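Local coordinates for UPF0270 protein PA3463 (Pseudomonas aeruginosa, PDB 1Y0N) that is of unknown function but belongs to the uncharacterised UPF0270 family, and here folds as two helices beside a three-stranded antiparallel sheet, at residues 11-14 against 15-18; 35-38 against 39-43; 43-46 against 47-50. All blocks are in the same frame, centred on the assembly; numbering follows the deposited sequence.

Contact 1 of 3, residues 11-14 against 15-18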
loop_
_atom_site.group_PDB
_atom_site.type_symbol
_atom_site.label_atom_id
_atom_site.label_comp_id
_atom_site.label_asym_id
_atom_site.label_seq_id
_atom_site.Cartn_x
_atom_site.Cartn_y
_atom_site.Cartn_z
ATOM N N GLU A 11 8.632 -2.851 -7.584
ATOM C CA GLU A 11 8.581 -3.781 -8.705
ATOM C C GLU A 11 7.093 -3.908 -9.118
ATOM O O GLU A 11 6.225 -4.106 -8.257
ATOM C CB GLU A 11 9.196 -5.096 -8.184
ATOM C CG GLU A 11 9.566 -6.100 -9.239
ATOM C CD GLU A 11 8.374 -6.923 -9.634
ATOM O OE1 GLU A 11 7.796 -7.569 -8.738
ATOM O OE2 GLU A 11 8.008 -6.891 -10.820
ATOM N N ALA A 12 6.776 -3.768 -10.407
ATOM C CA ALA A 12 5.358 -3.625 -10.810
ATOM C C ALA A 12 4.430 -4.767 -10.390
ATOM O O ALA A 12 3.285 -4.529 -9.959
ATOM C CB ALA A 12 5.230 -3.316 -12.327
ATOM N N ASP A 13 4.924 -6.003 -10.454
ATOM C CA ASP A 13 4.117 -7.158 -10.058
ATOM C C ASP A 13 3.906 -7.270 -8.571
ATOM O O ASP A 13 2.839 -7.689 -8.147
ATOM C CB ASP A 13 4.702 -8.501 -10.551
ATOM C CG ASP A 13 4.479 -8.729 -12.053
ATOM O OD1 ASP A 13 3.721 -7.956 -12.707
ATOM O OD2 ASP A 13 5.090 -9.681 -12.587
ATOM N N THR A 14 4.930 -6.980 -7.782
ATOM C CA THR A 14 4.687 -7.009 -6.373
ATOM C C THR A 14 3.664 -5.897 -6.050
ATOM O O THR A 14 2.786 -6.147 -5.292
ATOM C CB THR A 14 5.969 -7.030 -5.399
ATOM O OG1 THR A 14 6.345 -5.696 -5.002
ATOM C CG2 THR A 14 7.166 -7.773 -5.970
ATOM N N LEU A 15 3.755 -4.719 -6.670
ATOM C CA LEU A 15 2.742 -3.663 -6.407
ATOM C C LEU A 15 1.305 -4.121 -6.742
ATOM O O LEU A 15 0.366 -3.826 -6.009
ATOM C CB LEU A 15 3.058 -2.332 -7.113
ATOM C CG LEU A 15 2.072 -1.158 -6.905
ATOM C CD1 LEU A 15 1.725 -0.867 -5.418
ATOM C CD2 LEU A 15 2.598 0.112 -7.511
ATOM N N ASN A 16 1.147 -4.859 -7.847
ATOM C CA ASN A 16 -0.200 -5.321 -8.280
ATOM C C ASN A 16 -0.799 -6.259 -7.310
ATOM O O ASN A 16 -1.985 -6.141 -7.001
ATOM C CB ASN A 16 -0.191 -5.951 -9.690
ATOM C CG ASN A 16 0.209 -4.952 -10.754
ATOM O OD1 ASN A 16 -0.007 -3.749 -10.589
ATOM N ND2 ASN A 16 0.842 -5.442 -11.844
ATOM N N ASN A 17 0.038 -7.184 -6.828
ATOM C CA ASN A 17 -0.320 -8.147 -5.804
ATOM C C ASN A 17 -0.689 -7.432 -4.481
ATOM O O ASN A 17 -1.660 -7.788 -3.847
ATOM C CB ASN A 17 0.840 -9.154 -5.518
ATOM C CG ASN A 17 1.166 -10.104 -6.706
ATOM O OD1 ASN A 17 0.303 -10.447 -7.502
ATOM N ND2 ASN A 17 2.431 -10.536 -6.790
ATOM N N LEU A 18 0.111 -6.455 -4.061
ATOM C CA LEU A 18 -0.230 -5.634 -2.850
ATOM C C LEU A 18 -1.603 -4.901 -3.025
ATOM O O LEU A 18 -2.397 -4.832 -2.088
ATOM C CB LEU A 18 0.881 -4.577 -2.565
ATOM C CG LEU A 18 2.361 -4.942 -2.247
ATOM C CD1 LEU A 18 3.186 -3.723 -1.850
ATOM C CD2 LEU A 18 2.465 -5.897 -1.130
#

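Contact 2 of 3, residues 35-38 against 39-43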
loop_
_atom_site.group_PDB
_atom_site.type_symbol
_atom_site.label_atom_id
_atom_site.label_comp_id
_atom_site.label_asym_id
_atom_site.label_seq_id
_atom_site.Cartn_x
_atom_site.Cartn_y
_atom_site.Cartn_z
ATOM N N PRO A 35 -16.216 -4.160 -9.865
ATOM C CA PRO A 35 -15.187 -5.104 -10.300
ATOM C C PRO A 35 -13.840 -4.874 -9.624
ATOM O O PRO A 35 -13.505 -3.714 -9.279
ATOM C CB PRO A 35 -15.016 -4.811 -11.800
ATOM C CG PRO A 35 -16.135 -3.883 -12.211
ATOM C CD PRO A 35 -16.816 -3.380 -10.976
ATOM N N LEU A 36 -13.058 -5.948 -9.507
ATOM C CA LEU A 36 -11.711 -5.916 -8.923
ATOM C C LEU A 36 -10.825 -4.818 -9.470
ATOM O O LEU A 36 -10.171 -4.097 -8.702
ATOM C CB LEU A 36 -10.965 -7.217 -9.181
ATOM C CG LEU A 36 -9.685 -7.381 -8.357
ATOM C CD1 LEU A 36 -9.955 -7.230 -6.817
ATOM C CD2 LEU A 36 -9.016 -8.773 -8.639
ATOM N N ASP A 37 -10.750 -4.767 -10.790
ATOM C CA ASP A 37 -9.907 -3.844 -11.475
ATOM C C ASP A 37 -10.241 -2.351 -11.179
ATOM O O ASP A 37 -9.334 -1.548 -11.069
ATOM C CB ASP A 37 -9.896 -4.169 -12.985
ATOM C CG ASP A 37 -9.610 -2.975 -13.827
ATOM O OD1 ASP A 37 -10.602 -2.336 -14.296
ATOM O OD2 ASP A 37 -8.412 -2.645 -14.014
ATOM N N VAL A 38 -11.531 -2.023 -11.081
ATOM C CA VAL A 38 -11.984 -0.712 -10.670
ATOM C C VAL A 38 -11.512 -0.378 -9.212
ATOM O O VAL A 38 -11.048 0.733 -8.904
ATOM C CB VAL A 38 -13.526 -0.612 -10.771
ATOM C CG1 VAL A 38 -14.033 0.543 -10.036
ATOM C CG2 VAL A 38 -13.985 -0.620 -12.254
ATOM N N ARG A 39 -11.696 -1.328 -8.333
ATOM C CA ARG A 39 -11.259 -1.153 -6.951
ATOM C C ARG A 39 -9.753 -0.959 -6.876
ATOM O O ARG A 39 -9.292 -0.142 -6.106
ATOM C CB ARG A 39 -11.734 -2.349 -6.124
ATOM C CG ARG A 39 -13.217 -2.279 -5.725
ATOM C CD ARG A 39 -13.535 -3.470 -4.821
ATOM N NE ARG A 39 -13.580 -4.661 -5.652
ATOM C CZ ARG A 39 -13.469 -5.922 -5.241
ATOM N NH1 ARG A 39 -13.265 -6.244 -3.972
ATOM N NH2 ARG A 39 -13.556 -6.887 -6.140
ATOM N N VAL A 40 -8.995 -1.702 -7.695
ATOM C CA VAL A 40 -7.554 -1.585 -7.758
ATOM C C VAL A 40 -7.182 -0.179 -8.263
ATOM O O VAL A 40 -6.252 0.447 -7.739
ATOM C CB VAL A 40 -6.879 -2.750 -8.626
ATOM C CG1 VAL A 40 -5.390 -2.469 -8.949
ATOM C CG2 VAL A 40 -7.000 -4.151 -7.894
ATOM N N GLU A 41 -7.891 0.307 -9.297
ATOM C CA GLU A 41 -7.582 1.643 -9.817
ATOM C C GLU A 41 -7.883 2.741 -8.774
ATOM O O GLU A 41 -7.158 3.732 -8.717
ATOM C CB GLU A 41 -8.355 1.943 -11.134
ATOM C CG GLU A 41 -7.797 1.338 -12.362
ATOM C CD GLU A 41 -6.424 1.930 -12.756
ATOM O OE1 GLU A 41 -6.102 3.136 -12.482
ATOM O OE2 GLU A 41 -5.657 1.137 -13.329
ATOM N N ARG A 42 -8.947 2.571 -8.016
ATOM C CA ARG A 42 -9.265 3.486 -6.939
ATOM C C ARG A 42 -8.125 3.459 -5.913
ATOM O O ARG A 42 -7.721 4.483 -5.387
ATOM C CB ARG A 42 -10.541 3.120 -6.209
ATOM C CG ARG A 42 -11.839 3.288 -6.959
ATOM C CD ARG A 42 -12.956 2.887 -6.054
ATOM N NE ARG A 42 -14.216 3.091 -6.768
ATOM C CZ ARG A 42 -15.359 2.510 -6.439
ATOM N NH1 ARG A 42 -15.400 1.675 -5.402
ATOM N NH2 ARG A 42 -16.463 2.758 -7.131
ATOM N N ALA A 43 -7.586 2.273 -5.635
ATOM C CA ALA A 43 -6.460 2.172 -4.672
ATOM C C ALA A 43 -5.137 2.814 -5.211
ATOM O O ALA A 43 -4.332 3.381 -4.461
ATOM C CB ALA A 43 -6.282 0.687 -4.264
#

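Contact 3 of 3, residues 43-46 against 47-50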
loop_
_atom_site.group_PDB
_atom_site.type_symbol
_atom_site.label_atom_id
_atom_site.label_comp_id
_atom_site.label_asym_id
_atom_site.label_seq_id
_atom_site.Cartn_x
_atom_site.Cartn_y
_atom_site.Cartn_z
ATOM N N ALA A 43 -7.586 2.273 -5.635
ATOM C CA ALA A 43 -6.460 2.172 -4.672
ATOM C C ALA A 43 -5.137 2.814 -5.211
ATOM O O ALA A 43 -4.332 3.381 -4.461
ATOM C CB ALA A 43 -6.282 0.687 -4.264
ATOM N N ARG A 44 -4.895 2.689 -6.512
ATOM C CA ARG A 44 -3.746 3.284 -7.144
ATOM C C ARG A 44 -3.812 4.819 -7.065
ATOM O O ARG A 44 -2.781 5.459 -6.950
ATOM C CB ARG A 44 -3.650 2.956 -8.639
ATOM C CG ARG A 44 -3.157 1.611 -9.026
ATOM C CD ARG A 44 -2.912 1.485 -10.591
ATOM N NE ARG A 44 -2.748 0.078 -10.892
ATOM C CZ ARG A 44 -1.619 -0.604 -10.726
ATOM N NH1 ARG A 44 -0.519 -0.002 -10.253
ATOM N NH2 ARG A 44 -1.607 -1.912 -11.012
ATOM N N HIS A 45 -5.002 5.362 -7.254
ATOM C CA HIS A 45 -5.233 6.816 -7.111
ATOM C C HIS A 45 -4.945 7.248 -5.665
ATOM O O HIS A 45 -4.315 8.284 -5.438
ATOM C CB HIS A 45 -6.664 7.145 -7.468
ATOM C CG HIS A 45 -6.937 8.611 -7.597
ATOM N ND1 HIS A 45 -6.318 9.405 -8.527
ATOM C CD2 HIS A 45 -7.804 9.414 -6.929
ATOM C CE1 HIS A 45 -6.783 10.638 -8.430
ATOM N NE2 HIS A 45 -7.667 10.674 -7.452
ATOM N N ALA A 46 -5.442 6.458 -4.717
ATOM C CA ALA A 46 -5.241 6.688 -3.276
ATOM C C ALA A 46 -3.721 6.687 -2.983
ATOM O O ALA A 46 -3.230 7.549 -2.226
ATOM C CB ALA A 46 -5.951 5.640 -2.463
ATOM N N LEU A 47 -2.956 5.780 -3.646
ATOM C CA LEU A 47 -1.471 5.777 -3.481
ATOM C C LEU A 47 -0.841 7.040 -4.060
ATOM O O LEU A 47 0.068 7.698 -3.411
ATOM C CB LEU A 47 -0.824 4.548 -4.177
ATOM C CG LEU A 47 -0.975 3.189 -3.498
ATOM C CD1 LEU A 47 -0.495 2.212 -4.577
ATOM C CD2 LEU A 47 -0.045 3.218 -2.247
ATOM N N ARG A 48 -1.321 7.416 -5.260
ATOM C CA ARG A 48 -0.897 8.694 -5.865
ATOM C C ARG A 48 -1.234 9.939 -5.008
ATOM O O ARG A 48 -0.470 10.923 -4.988
ATOM C CB ARG A 48 -1.436 8.903 -7.303
ATOM C CG ARG A 48 -0.776 7.913 -8.320
ATOM C CD ARG A 48 -1.214 8.220 -9.767
ATOM N NE ARG A 48 -2.670 8.187 -9.938
ATOM C CZ ARG A 48 -3.351 7.169 -10.497
ATOM N NH1 ARG A 48 -2.727 6.051 -10.863
ATOM N NH2 ARG A 48 -4.671 7.279 -10.652
ATOM N N ARG A 49 -2.367 9.913 -4.338
ATOM C CA ARG A 49 -2.762 11.064 -3.459
ATOM C C ARG A 49 -2.097 10.995 -2.037
ATOM O O ARG A 49 -2.305 11.877 -1.166
ATOM C CB ARG A 49 -4.286 11.082 -3.308
ATOM C CG ARG A 49 -5.105 11.417 -4.612
ATOM C CD ARG A 49 -6.537 11.419 -4.294
ATOM N NE ARG A 49 -6.751 12.254 -3.133
ATOM C CZ ARG A 49 -6.899 13.592 -3.144
ATOM N NH1 ARG A 49 -6.999 14.267 -4.297
ATOM N NH2 ARG A 49 -6.974 14.230 -1.983
ATOM N N GLY A 50 -1.328 9.952 -1.804
ATOM C CA GLY A 50 -0.744 9.665 -0.487
ATOM C C GLY A 50 -1.718 9.334 0.612
ATOM O O GLY A 50 -1.350 9.372 1.795
#

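Contact 1 of 3, residues 11-14 against 15-18
Leu15 N donates to Glu11 O at 3.0 Å and closes the first turn of helix 12-24. The residue that gives this carbonyl is also the N-cap. Its carboxylate folds back over the helix start: OE2 takes Asp13 N at 3.2 Å, met from above the carboxylate plane, while OE1, less surely placed, takes Thr14 N. A glutamate is long enough to bend round in this way, with chi2 near -84°, and its charge probably suits the positive end of the helix dipole. Leu15 itself is buried; with CG anti to its backbone N (chi1 -180°) the isobutyl group leads away from this turn and onto Ile54 of strand 52-56. Asn16 follows, its N bonded to Ala12 O at 3.0 Å. Its amide lies beside that same carbonyl and turns ND2 toward Asp13 OD1, 3.9 Å off, with the carboxylate and amide planes 49° apart; the stronger partner is Arg44, which holds OD1. Asn17 N reaches Asp13 O at 3.1 Å, and its polar side chain fits the exposed flank. Last comes Leu18, whose N meets Thr14 O at 3.0 Å while its CG rests 3.3 Å from that oxygen; its branched end turns to Cys63, Ile54 and Leu65 of the sheet. Asp13 and Asn17 thus lie on the exposed side, Leu15 and Leu18 face the sheet and Asn16 turns to helix 36-48, while the cap supplies acceptors for two N-H groups of the first turn that have no preceding helical carbonyl.

Contact 2 of 3, residues 35-38 against 39-43
This is a local contact within the first two turns of helix 36-48, on the protein surface, where the side chains of Leu36 and Val38 lie beside arginines three and four residues further on. The Arg39 chain bends at chi3 (-74°) and swings its guanidinium back toward the helix start. There Leu36 CD1 sits over one face, 3.7 Å from Arg39 NH2 and offset toward the rim, the two side chains crossing at about a right angle, while Pro35 lies at the group's edge. Arg39 NE also makes a weak hydrogen bond to Thr34 O, just before the helix. Pro35 occupies the N-cap position, a place where a proline, lacking an N-H, costs the helix no bond, and its carbonyl accepts Arg39 N at 3.1 Å. The regular i to i+4 ladder of an alpha-helix then continues with Val40 N to Leu36 O at 2.9 Å. Val40 CG2 packs 4.2 Å from Leu36 CG, giving a short apolar ridge; on this side Leu36 touches Glu20 and Val23 of helix 12-24. One turn on, Arg42 is extended from CG to NE, and Val38 CG1 stands over one face of its guanidinium, 4.1 Å from NE. Asp37 OD2 and Glu41 OE2 lie 4.7 Å apart on the exposed flank, a like-charge approach that the weak, long ion pair of Glu41 with Arg44 probably eases.

Contact 3 of 3, residues 43-46 against 47-50
His45 is flanked by two arginines in the last turn of helix 36-48. Arg48 NH2 approaches the ring edge in its plane and gives ND1 a weak hydrogen bond of 3.4 Å; ring and guanidinium planes stand 66° apart. Arg49 comes over a face instead, its CG offset toward the rim, 4.1 Å from the ring centroid in a CH-pi contact, and its CD 3.4 Å from His45 NE2. His45 CG anti to the backbone N (chi1 -169°) puts the ring beside the carbonyl carbon, on the side of the following residues, where both arginines lie. The Arg49 guanidinium continues past it to a salt bridge with Glu51, and Arg44 NH2 is satisfied by Asn16 OD1. Ala43 O accepts Leu47 N at 2.9 Å, Arg44 O accepts Arg48 N at 3.0 Å, and His45 O accepts Arg49 N at 2.8 Å. The helix ends in a Schellman motif: Gly50, with positive phi (65°), which a glycine adopts readily, donates its N to Leu47 O at 3.1 Å, and its carbonyl takes Arg68 NE. Small Ala46, also backbone-bonded to Ala52 of strand 52-56, and buried Leu47 lie against that residue, while Ala43, Arg44 and Leu47 touch Leu19 of helix 12-24.

Contacts 2 and 3 are successive lengths of helix 36-48, sharing Ala43, with centres about 11 Å apart; contact 1 opens the preceding helix 12-24, its centre about 14 Å from each. Contact 1 touches contact 3 directly: Asn16 OD1 and Arg44 NH2 are 2.5 Å apart, short for what is probably a hydrogen bond, and Leu15 CD1 packs 3.9 Å from Leu47 CD1. Contact 2 stays about 5 Å from contact 1 at the nearest atoms. No active site is known. A glycerol, probably from the crystallisation liquor, lies about 3 Å from the side chain of His45 in contact 3, and a glycerol about 4 Å from that of Arg42 in contact 2.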